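Local coordinates for protein protelomerase (Agrobacterium tumefaciens, PDB 4F43) that generates and protects the hairpin ends of a linear chromosome, acting as a telomere resolvase that cuts double-stranded DNA and rejoins its strands as closed hairpins, at residues Ile11-Ile15 / Leu30-Ala34; Trp53-Ile57 / Ile72-Arg76; Glu132-Lys136 / Thr204-Val209. The protein carries 1 engineered substitution. All coordinates share one frame; numbering follows the deposited sequence. Where two conformers were deposited one is given.

Contacts 1 and 2 belong to one N-terminal helical bundle, their centres about 14 Å apart, and they touch directly: Arg-32 NE of contact 1 forms a salt bridge with Glu-56 OE1 of contact 2 at 3.0 Å, and Ile-33 CG1 packs on Tyr-75 CE1 at 3.6 Å. Both also meet the bound hairpin DNA, contact 1 weakly, through Leu-30 N, and contact 2 through a phosphate held by Thr-73 and Arg-76. Contact 3 sits on the opposite side of the chain's centre, in the telomere resolvase catalytic domain, with its centre about 43 Å from that of contact 1 and 46 Å from that of contact 2. Its nearest atom lies about 15 Å from the DNA.

Contact 1. Residues Ile11-Ile15 / Leu30-Ala34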
loop_
_atom_site.group_PDB
_atom_site.type_symbol
_atom_site.label_atom_id
_atom_site.label_comp_id
_atom_site.label_asym_id
_atom_site.label_seq_id
_atom_site.Cartn_x
_atom_site.Cartn_y
_atom_site.Cartn_z
ATOM N N ILE A 11 -3.958 -0.123 -21.362
ATOM C CA ILE A 11 -4.132 1.287 -21.691
ATOM C C ILE A 11 -5.263 1.478 -22.694
ATOM O O ILE A 11 -6.127 2.339 -22.517
ATOM C CB ILE A 11 -2.846 1.881 -22.292
ATOM C CG1 ILE A 11 -1.611 1.361 -21.550
ATOM C CG2 ILE A 11 -2.904 3.400 -22.276
ATOM C CD1 ILE A 11 -1.538 1.793 -20.103
ATOM N N VAL A 12 -5.247 0.659 -23.742
ATOM C CA VAL A 12 -6.248 0.722 -24.802
ATOM C C VAL A 12 -7.663 0.537 -24.263
ATOM O O VAL A 12 -8.560 1.313 -24.588
ATOM C CB VAL A 12 -5.972 -0.329 -25.896
ATOM C CG1 VAL A 12 -7.098 -0.348 -26.919
ATOM C CG2 VAL A 12 -4.637 -0.054 -26.571
ATOM N N GLU A 13 -7.858 -0.485 -23.437
ATOM C CA GLU A 13 -9.159 -0.733 -22.827
ATOM C C GLU A 13 -9.553 0.409 -21.896
ATOM O O GLU A 13 -10.720 0.807 -21.842
ATOM C CB GLU A 13 -9.160 -2.066 -22.076
ATOM C CG GLU A 13 -9.110 -3.284 -22.984
ATOM C CD GLU A 13 -8.999 -4.584 -22.214
ATOM O OE1 GLU A 13 -8.884 -4.534 -20.971
ATOM O OE2 GLU A 13 -9.026 -5.658 -22.851
ATOM N N LYS A 14 -8.571 0.945 -21.175
ATOM C CA LYS A 14 -8.814 2.079 -20.286
ATOM C C LYS A 14 -9.220 3.334 -21.056
ATOM O O LYS A 14 -9.871 4.224 -20.508
ATOM C CB LYS A 14 -7.586 2.367 -19.419
ATOM C CG LYS A 14 -7.398 1.386 -18.276
ATOM C CD LYS A 14 -6.252 1.807 -17.375
ATOM C CE LYS A 14 -6.122 0.878 -16.180
ATOM N NZ LYS A 14 -5.019 1.295 -15.274
ATOM N N ILE A 15 -8.829 3.402 -22.324
ATOM C CA ILE A 15 -9.212 4.516 -23.183
ATOM C C ILE A 15 -10.596 4.291 -23.789
ATOM O O ILE A 15 -11.426 5.204 -23.830
ATOM C CB ILE A 15 -8.183 4.740 -24.308
ATOM C CG1 ILE A 15 -6.837 5.164 -23.718
ATOM C CG2 ILE A 15 -8.678 5.792 -25.289
ATOM C CD1 ILE A 15 -5.736 5.301 -24.744
ATOM N N LEU A 30 -2.209 8.467 -20.683
ATOM C CA LEU A 30 -2.539 7.177 -21.283
ATOM C C LEU A 30 -2.465 7.256 -22.805
ATOM O O LEU A 30 -2.040 6.310 -23.468
ATOM C CB LEU A 30 -3.937 6.726 -20.847
ATOM C CG LEU A 30 -4.137 6.419 -19.363
ATOM C CD1 LEU A 30 -5.612 6.211 -19.051
ATOM C CD2 LEU A 30 -3.328 5.197 -18.960
ATOM N N LEU A 31 -2.876 8.398 -23.350
ATOM C CA LEU A 31 -2.795 8.636 -24.786
ATOM C C LEU A 31 -1.348 8.701 -25.262
ATOM O O LEU A 31 -1.009 8.143 -26.305
ATOM C CB LEU A 31 -3.531 9.923 -25.165
ATOM C CG LEU A 31 -5.059 9.870 -25.124
ATOM C CD1 LEU A 31 -5.653 11.218 -25.501
ATOM C CD2 LEU A 31 -5.584 8.774 -26.038
ATOM N N ARG A 32 -0.499 9.384 -24.499
ATOM C CA ARG A 32 0.913 9.490 -24.851
ATOM C C ARG A 32 1.600 8.129 -24.800
ATOM O O ARG A 32 2.459 7.828 -25.629
ATOM C CB ARG A 32 1.635 10.486 -23.941
ATOM C CG ARG A 32 1.151 11.918 -24.085
ATOM C CD ARG A 32 2.251 12.909 -23.750
ATOM N NE ARG A 32 3.380 12.787 -24.668
ATOM C CZ ARG A 32 3.481 13.446 -25.818
ATOM N NH1 ARG A 32 2.519 14.277 -26.196
ATOM N NH2 ARG A 32 4.543 13.272 -26.592
ATOM N N ILE A 33 1.214 7.312 -23.826
ATOM C CA ILE A 33 1.738 5.955 -23.709
ATOM C C ILE A 33 1.272 5.096 -24.882
ATOM O O ILE A 33 2.048 4.323 -25.452
ATOM C CB ILE A 33 1.304 5.296 -22.383
ATOM C CG1 ILE A 33 1.872 6.071 -21.194
ATOM C CG2 ILE A 33 1.758 3.846 -22.325
ATOM C CD1 ILE A 33 1.464 5.517 -19.848
ATOM N N ALA A 34 0.000 5.240 -25.241
ATOM C CA ALA A 34 -0.567 4.499 -26.363
ATOM C C ALA A 34 0.140 4.846 -27.671
ATOM O O ALA A 34 0.489 3.963 -28.452
ATOM C CB ALA A 34 -2.059 4.768 -26.476
#
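Ile-11 and Leu-30 pass each other at a slant where the two helices come closest in backbone, their CA atoms 6.1 Å apart. The CG2 methyl of Ile-11 lies 3.3 Å from Leu-30 O and 3.8 Å from Leu-30 CB. With CG2 anti to its own backbone N, the branch is turned onto the neighbouring helix, while CD1 of Ile-11 reaches Leu-30 CD2 at 4.0 Å. One turn later Ile-15 sends its extended chain (chi2 175°) across, and its CD1 meets Leu-31 CD2 at 3.7 Å and Ala-34 CB at 4.1 Å. Leu-31 joins only through this methyl, since its CB points away from helix 9-18. Ile-33 also faces Ile-11, its CG2 4.3 Å from Ile-11 CG1, and packs on helix 65-82 too. Between the short segments the axes run at 136°, 9.8 Å apart at their closest. The contact joins helix 9-18 to helix 28-40 at the surface of the N-terminal helical part. Leu-30 N makes a weak hydrogen bond to a DNA phosphate. The side-chain contacts are methyl and methylene, and Leu-30 O already accepts from Ala-34 N, so the chemistry implies a joint held by apolar packing and shape.

Contact 2. Residues Trp53-Ile57 / Ile72-Arg76; sequences WDAEI and ITKYR. With nucleotides of chain B.
The indole of Trp-53 points its edge at the face of Tyr-75: the planes of its six-membered ring and the phenol stand 85° apart, with centroids 5.5 Å from one another, a T-shaped stack. CZ3 of Trp-53 is the atom directed at the phenol, 3.9 Å from Tyr-75 CG. Along the same indole edge lies Ile-72, whose CG1 is 4.1 Å from Trp-53 CH2, and CG1 of Ile-57 from its own helix rests over one indole face, toward the rim. Trp-53 reaches so far because CG stands anti to the backbone N (chi1 -179°), which carries the ring off helix 46-59 toward helix 65-82.

The phenol ends in a hydrogen bond, Tyr-75 OH donating at 3.1 Å to Glu-56 OE1, which accepts with its anti lone pair. Glu-56 CG lies 3.6 Å from Tyr-75 CZ, and a bend at chi2 then turns the carboxylate back to the hydroxyl. The same OE1 also takes a salt bridge from Arg-32, which probably favours the charged carboxylate; a second edge-to-face pair, with Phe-36, holds Tyr-75.

Thr-73 and Arg-76 serve the DNA. Thr-73 OG1 donates to OP2 of DT20 of chain B at 2.6 Å, and Arg-76 NE to OP1 at 3.0 Å, with OP1 at the guanidinium edge; the N-H...OP1 angle is 138°, well short of straight. Arg-76 NH1 donates to the carbonyl oxygens of Leu-90 and Ala-93, which fixes the group. Together these features describe a helical DNA-binding bundle whose aromatic core lies behind two side chains that hydrogen-bond one backbone phosphate.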
loop_
_atom_site.group_PDB
_atom_site.type_symbol
_atom_site.label_atom_id
_atom_site.label_comp_id
_atom_site.label_asym_id
_atom_site.label_seq_id
_atom_site.Cartn_x
_atom_site.Cartn_y
_atom_site.Cartn_z
ATOM N N TRP A 53 12.206 8.150 -26.868
ATOM C CA TRP A 53 12.240 8.241 -25.414
ATOM C C TRP A 53 12.742 9.602 -24.936
ATOM O O TRP A 53 12.342 10.076 -23.876
ATOM C CB TRP A 53 13.096 7.123 -24.817
ATOM C CG TRP A 53 13.153 7.156 -23.322
ATOM C CD1 TRP A 53 14.249 7.400 -22.546
ATOM C CD2 TRP A 53 12.058 6.958 -22.418
ATOM N NE1 TRP A 53 13.907 7.356 -21.216
ATOM C CE2 TRP A 53 12.567 7.089 -21.110
ATOM C CE3 TRP A 53 10.698 6.680 -22.588
ATOM C CZ2 TRP A 53 11.763 6.948 -19.979
ATOM C CZ3 TRP A 53 9.902 6.543 -21.464
ATOM C CH2 TRP A 53 10.436 6.677 -20.177
ATOM N N ASP A 54 13.618 10.223 -25.719
ATOM C CA ASP A 54 14.125 11.551 -25.387
ATOM C C ASP A 54 13.020 12.592 -25.502
ATOM O O ASP A 54 12.913 13.487 -24.664
ATOM C CB ASP A 54 15.311 11.927 -26.278
ATOM C CG ASP A 54 16.610 11.302 -25.812
ATOM O OD1 ASP A 54 17.684 11.789 -26.224
ATOM O OD2 ASP A 54 16.558 10.328 -25.031
ATOM N N ALA A 55 12.200 12.470 -26.540
ATOM C CA ALA A 55 11.062 13.366 -26.710
ATOM C C ALA A 55 10.034 13.134 -25.605
ATOM O O ALA A 55 9.562 14.083 -24.968
ATOM C CB ALA A 55 10.430 13.169 -28.080
ATOM N N GLU A 56 9.705 11.864 -25.375
ATOM C CA GLU A 56 8.721 11.496 -24.361
ATOM C C GLU A 56 9.140 11.978 -22.973
ATOM O O GLU A 56 8.304 12.410 -22.179
ATOM C CB GLU A 56 8.502 9.982 -24.351
ATOM C CG GLU A 56 7.084 9.571 -23.995
ATOM C CD GLU A 56 6.079 10.002 -25.045
ATOM O OE1 GLU A 56 4.912 10.262 -24.684
ATOM O OE2 GLU A 56 6.455 10.073 -26.235
ATOM N N ILE A 57 10.436 11.901 -22.689
ATOM C CA ILE A 57 10.989 12.419 -21.443
ATOM C C ILE A 57 10.907 13.940 -21.427
ATOM O O ILE A 57 10.564 14.546 -20.409
ATOM C CB ILE A 57 12.454 11.968 -21.245
ATOM C CG1 ILE A 57 12.501 10.543 -20.700
ATOM C CG2 ILE A 57 13.188 12.901 -20.294
ATOM C CD1 ILE A 57 11.911 10.404 -19.313
ATOM N N ILE A 72 7.367 6.801 -15.444
ATOM C CA ILE A 72 8.370 5.938 -16.055
ATOM C C ILE A 72 8.029 4.478 -15.778
ATOM O O ILE A 72 8.151 3.625 -16.660
ATOM C CB ILE A 72 9.791 6.272 -15.559
ATOM C CG1 ILE A 72 10.269 7.588 -16.175
ATOM C CG2 ILE A 72 10.763 5.155 -15.911
ATOM C CD1 ILE A 72 11.660 7.995 -15.747
ATOM N N THR A 73 7.577 4.199 -14.557
ATOM C CA THR A 73 7.093 2.862 -14.222
ATOM C C THR A 73 5.937 2.464 -15.139
ATOM O O THR A 73 5.889 1.335 -15.637
ATOM C CB THR A 73 6.652 2.766 -12.749
ATOM O OG1 THR A 73 7.783 2.976 -11.894
ATOM C CG2 THR A 73 6.049 1.401 -12.453
ATOM N N LYS A 74 5.020 3.403 -15.375
ATOM C CA LYS A 74 3.899 3.166 -16.285
ATOM C C LYS A 74 4.368 2.789 -17.692
ATOM O O LYS A 74 3.944 1.770 -18.247
ATOM C CB LYS A 74 2.984 4.391 -16.357
ATOM C CG LYS A 74 2.300 4.748 -15.050
ATOM C CD LYS A 74 1.362 5.930 -15.238
ATOM C CE LYS A 74 0.711 6.342 -13.929
ATOM N NZ LYS A 74 -0.150 5.266 -13.366
ATOM N N TYR A 75 5.240 3.619 -18.259
ATOM C CA TYR A 75 5.803 3.369 -19.583
ATOM C C TYR A 75 6.462 1.999 -19.657
ATOM O O TYR A 75 6.189 1.221 -20.570
ATOM C CB TYR A 75 6.830 4.443 -19.952
ATOM C CG TYR A 75 6.238 5.752 -20.426
ATOM C CD1 TYR A 75 5.704 5.875 -21.703
ATOM C CD2 TYR A 75 6.234 6.871 -19.604
ATOM C CE1 TYR A 75 5.171 7.071 -22.142
ATOM C CE2 TYR A 75 5.702 8.071 -20.033
ATOM C CZ TYR A 75 5.172 8.165 -21.302
ATOM O OH TYR A 75 4.643 9.360 -21.732
ATOM N N ARG A 76 7.328 1.710 -18.689
ATOM C CA ARG A 76 8.064 0.449 -18.662
ATOM C C ARG A 76 7.140 -0.764 -18.579
ATOM O O ARG A 76 7.350 -1.760 -19.276
ATOM C CB ARG A 76 9.069 0.435 -17.509
ATOM C CG ARG A 76 10.192 1.446 -17.660
ATOM C CD ARG A 76 11.159 1.373 -16.492
ATOM N NE ARG A 76 11.797 0.064 -16.406
ATOM C CZ ARG A 76 12.872 -0.289 -17.103
ATOM N NH1 ARG A 76 13.431 0.574 -17.940
ATOM N NH2 ARG A 76 13.388 -1.503 -16.964
ATOM P P DT B 20 10.198 0.133 -12.851
ATOM O OP1 DT B 20 9.966 -0.661 -14.077
ATOM O OP2 DT B 20 9.822 1.565 -12.814
ATOM O "O5'" DT B 20 9.466 -0.615 -11.641
ATOM C "C5'" DT B 20 9.633 -2.018 -11.462
ATOM C "C4'" DT B 20 8.713 -2.539 -10.372
ATOM O "O4'" DT B 20 9.057 -1.910 -9.111
ATOM C "C3'" DT B 20 7.227 -2.267 -10.592
ATOM O "O3'" DT B 20 6.453 -3.386 -10.172
ATOM C "C2'" DT B 20 6.962 -1.045 -9.717
ATOM C "C1'" DT B 20 7.919 -1.284 -8.558
ATOM N N1 DT B 20 8.351 -0.023 -7.913
ATOM C C2 DT B 20 8.186 0.129 -6.556
ATOM O O2 DT B 20 7.700 -0.728 -5.841
ATOM N N3 DT B 20 8.617 1.334 -6.066
ATOM C C4 DT B 20 9.182 2.377 -6.774
ATOM O O4 DT B 20 9.535 3.422 -6.229
ATOM C C5 DT B 20 9.320 2.145 -8.190
ATOM C C7 DT B 20 9.918 3.192 -9.077
ATOM C C6 DT B 20 8.904 0.974 -8.686
#

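Contact 3. Residues Glu132-Lys136 / Thr204-Val209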
loop_
_atom_site.group_PDB
_atom_site.type_symbol
_atom_site.label_atom_id
_atom_site.label_comp_id
_atom_site.label_asym_id
_atom_site.label_seq_id
_atom_site.Cartn_x
_atom_site.Cartn_y
_atom_site.Cartn_z
ATOM N N GLU A 132 -13.047 -0.889 16.745
ATOM C CA GLU A 132 -13.739 -2.022 17.352
ATOM C C GLU A 132 -15.254 -1.899 17.200
ATOM O O GLU A 132 -15.956 -2.902 17.080
ATOM C CB GLU A 132 -13.370 -2.141 18.831
ATOM C CG GLU A 132 -13.824 -3.435 19.481
ATOM C CD GLU A 132 -13.515 -3.479 20.964
ATOM O OE1 GLU A 132 -13.026 -4.525 21.438
ATOM O OE2 GLU A 132 -13.764 -2.470 21.657
ATOM N N ASP A 133 -15.750 -0.667 17.203
ATOM C CA ASP A 133 -17.172 -0.412 17.012
ATOM C C ASP A 133 -17.549 -0.546 15.542
ATOM O O ASP A 133 -18.655 -0.975 15.213
ATOM C CB ASP A 133 -17.546 0.972 17.538
ATOM C CG ASP A 133 -17.395 1.080 19.041
ATOM O OD1 ASP A 133 -17.619 0.064 19.732
ATOM O OD2 ASP A 133 -17.046 2.175 19.529
ATOM N N CYS A 134 -16.626 -0.173 14.661
ATOM C CA CYS A 134 -16.833 -0.319 13.226
ATOM C C CYS A 134 -16.879 -1.792 12.846
ATOM O O CYS A 134 -17.458 -2.163 11.825
ATOM C CB CYS A 134 -15.728 0.390 12.441
ATOM S SG CYS A 134 -15.816 2.194 12.479
ATOM N N LEU A 135 -16.267 -2.627 13.680
ATOM C CA LEU A 135 -16.269 -4.070 13.460
ATOM C C LEU A 135 -17.678 -4.664 13.533
ATOM O O LEU A 135 -17.935 -5.742 12.998
ATOM C CB LEU A 135 -15.366 -4.762 14.483
ATOM C CG LEU A 135 -14.254 -5.649 13.925
ATOM C CD1 LEU A 135 -13.339 -4.841 13.023
ATOM C CD2 LEU A 135 -13.465 -6.295 15.053
ATOM N N LYS A 136 -18.587 -3.956 14.197
ATOM C CA LYS A 136 -19.950 -4.443 14.391
ATOM C C LYS A 136 -20.965 -3.704 13.520
ATOM O O LYS A 136 -22.170 -3.913 13.647
ATOM C CB LYS A 136 -20.340 -4.338 15.867
ATOM C CG LYS A 136 -19.490 -5.208 16.779
ATOM C CD LYS A 136 -19.386 -4.621 18.174
ATOM C CE LYS A 136 -18.454 -5.443 19.046
ATOM N NZ LYS A 136 -18.187 -4.777 20.350
ATOM N N THR A 204 -8.206 -6.985 19.259
ATOM C CA THR A 204 -9.440 -7.393 19.921
ATOM C C THR A 204 -9.589 -8.899 19.732
ATOM O O THR A 204 -8.857 -9.493 18.942
ATOM C CB THR A 204 -10.674 -6.660 19.359
ATOM O OG1 THR A 204 -11.806 -6.899 20.205
ATOM C CG2 THR A 204 -10.985 -7.134 17.952
ATOM N N ARG A 205 -10.522 -9.515 20.453
ATOM C CA ARG A 205 -10.670 -10.970 20.404
ATOM C C ARG A 205 -10.915 -11.500 18.991
ATOM O O ARG A 205 -11.671 -10.914 18.217
ATOM C CB ARG A 205 -11.747 -11.459 21.377
ATOM C CG ARG A 205 -12.868 -10.470 21.641
ATOM C CD ARG A 205 -13.646 -10.879 22.881
ATOM N NE ARG A 205 -14.691 -9.922 23.232
ATOM C CZ ARG A 205 -15.979 -10.087 22.952
ATOM N NH1 ARG A 205 -16.387 -11.174 22.313
ATOM N NH2 ARG A 205 -16.860 -9.165 23.313
ATOM N N SER A 206 -10.255 -12.612 18.675
ATOM C CA SER A 206 -10.221 -13.162 17.320
ATOM C C SER A 206 -11.595 -13.490 16.737
ATOM O O SER A 206 -11.804 -13.374 15.528
ATOM C CB SER A 206 -9.322 -14.402 17.273
ATOM O OG SER A 206 -9.704 -15.346 18.257
ATOM N N GLU A 207 -12.525 -13.897 17.595
ATOM C CA GLU A 207 -13.870 -14.257 17.154
ATOM C C GLU A 207 -14.593 -13.063 16.536
ATOM O O GLU A 207 -15.312 -13.201 15.545
ATOM C CB GLU A 207 -14.687 -14.821 18.319
ATOM C CG GLU A 207 -14.091 -16.062 18.970
ATOM C CD GLU A 207 -13.054 -15.735 20.028
ATOM O OE1 GLU A 207 -13.103 -14.620 20.588
ATOM O OE2 GLU A 207 -12.189 -16.595 20.298
ATOM N N THR A 208 -14.390 -11.890 17.127
ATOM C CA THR A 208 -15.020 -10.665 16.648
ATOM C C THR A 208 -14.491 -10.275 15.269
ATOM O O THR A 208 -15.265 -9.963 14.361
ATOM C CB THR A 208 -14.797 -9.500 17.632
ATOM O OG1 THR A 208 -15.136 -9.920 18.961
ATOM C CG2 THR A 208 -15.651 -8.303 17.244
ATOM N N VAL A 209 -13.168 -10.299 15.120
ATOM C CA VAL A 209 -12.528 -9.988 13.846
ATOM C C VAL A 209 -12.959 -10.971 12.763
ATOM O O VAL A 209 -13.311 -10.571 11.653
ATOM C CB VAL A 209 -10.991 -10.005 13.964
ATOM C CG1 VAL A 209 -10.350 -9.879 12.589
ATOM C CG2 VAL A 209 -10.519 -8.890 14.877
#
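The nearest CA pairs are Glu-132 with Thr-204 (7.3 Å) and Leu-135 with Val-209 (7.0 Å), where the segment 132-136 meets the start of helix 206-217. Both segments belong to the telomere resolvase catalytic domain, and Arg-205 occupies the N-cap position of the second helix, a few residues after strand 198-201.

Two kinds of contact join them. The polar one is a hydrogen bond in which Thr-204 OG1 donates to Glu-132 OE1 at 2.9 Å; the hydroxyl is accepted by the anti lone pair of OE1. Glu-132 spans the gap with an extended chain, CG anti to the backbone N (chi1 -169°), and crosses the threonine at a slant. Arg-205 is too far to pair with it, NE lying 5.9 Å from OE1, though its opposite charge may still steady the carboxylate.

The apolar contact centres on Leu-135, whose side chain is directed at the second segment. Toward Thr-204 it runs end on, methyl to methyl, whereas it passes Thr-208 obliquely. Val-209 directs its CB away, yet its CG2 still reaches the leucine. Leu-147 of helix 140-151 touches both Leu-135 and Val-209, and Met-150 of the same helix touches Thr-204, so this helix packs against both segments. Val-209 also meets Ile-178 of strand 177-180. The leucine's reach thus comes down to one methyl, CD2, which lies 3.7 Å from Thr-208 CG2 and 3.9 Å from both Thr-204 CG2 and Val-209 CG2.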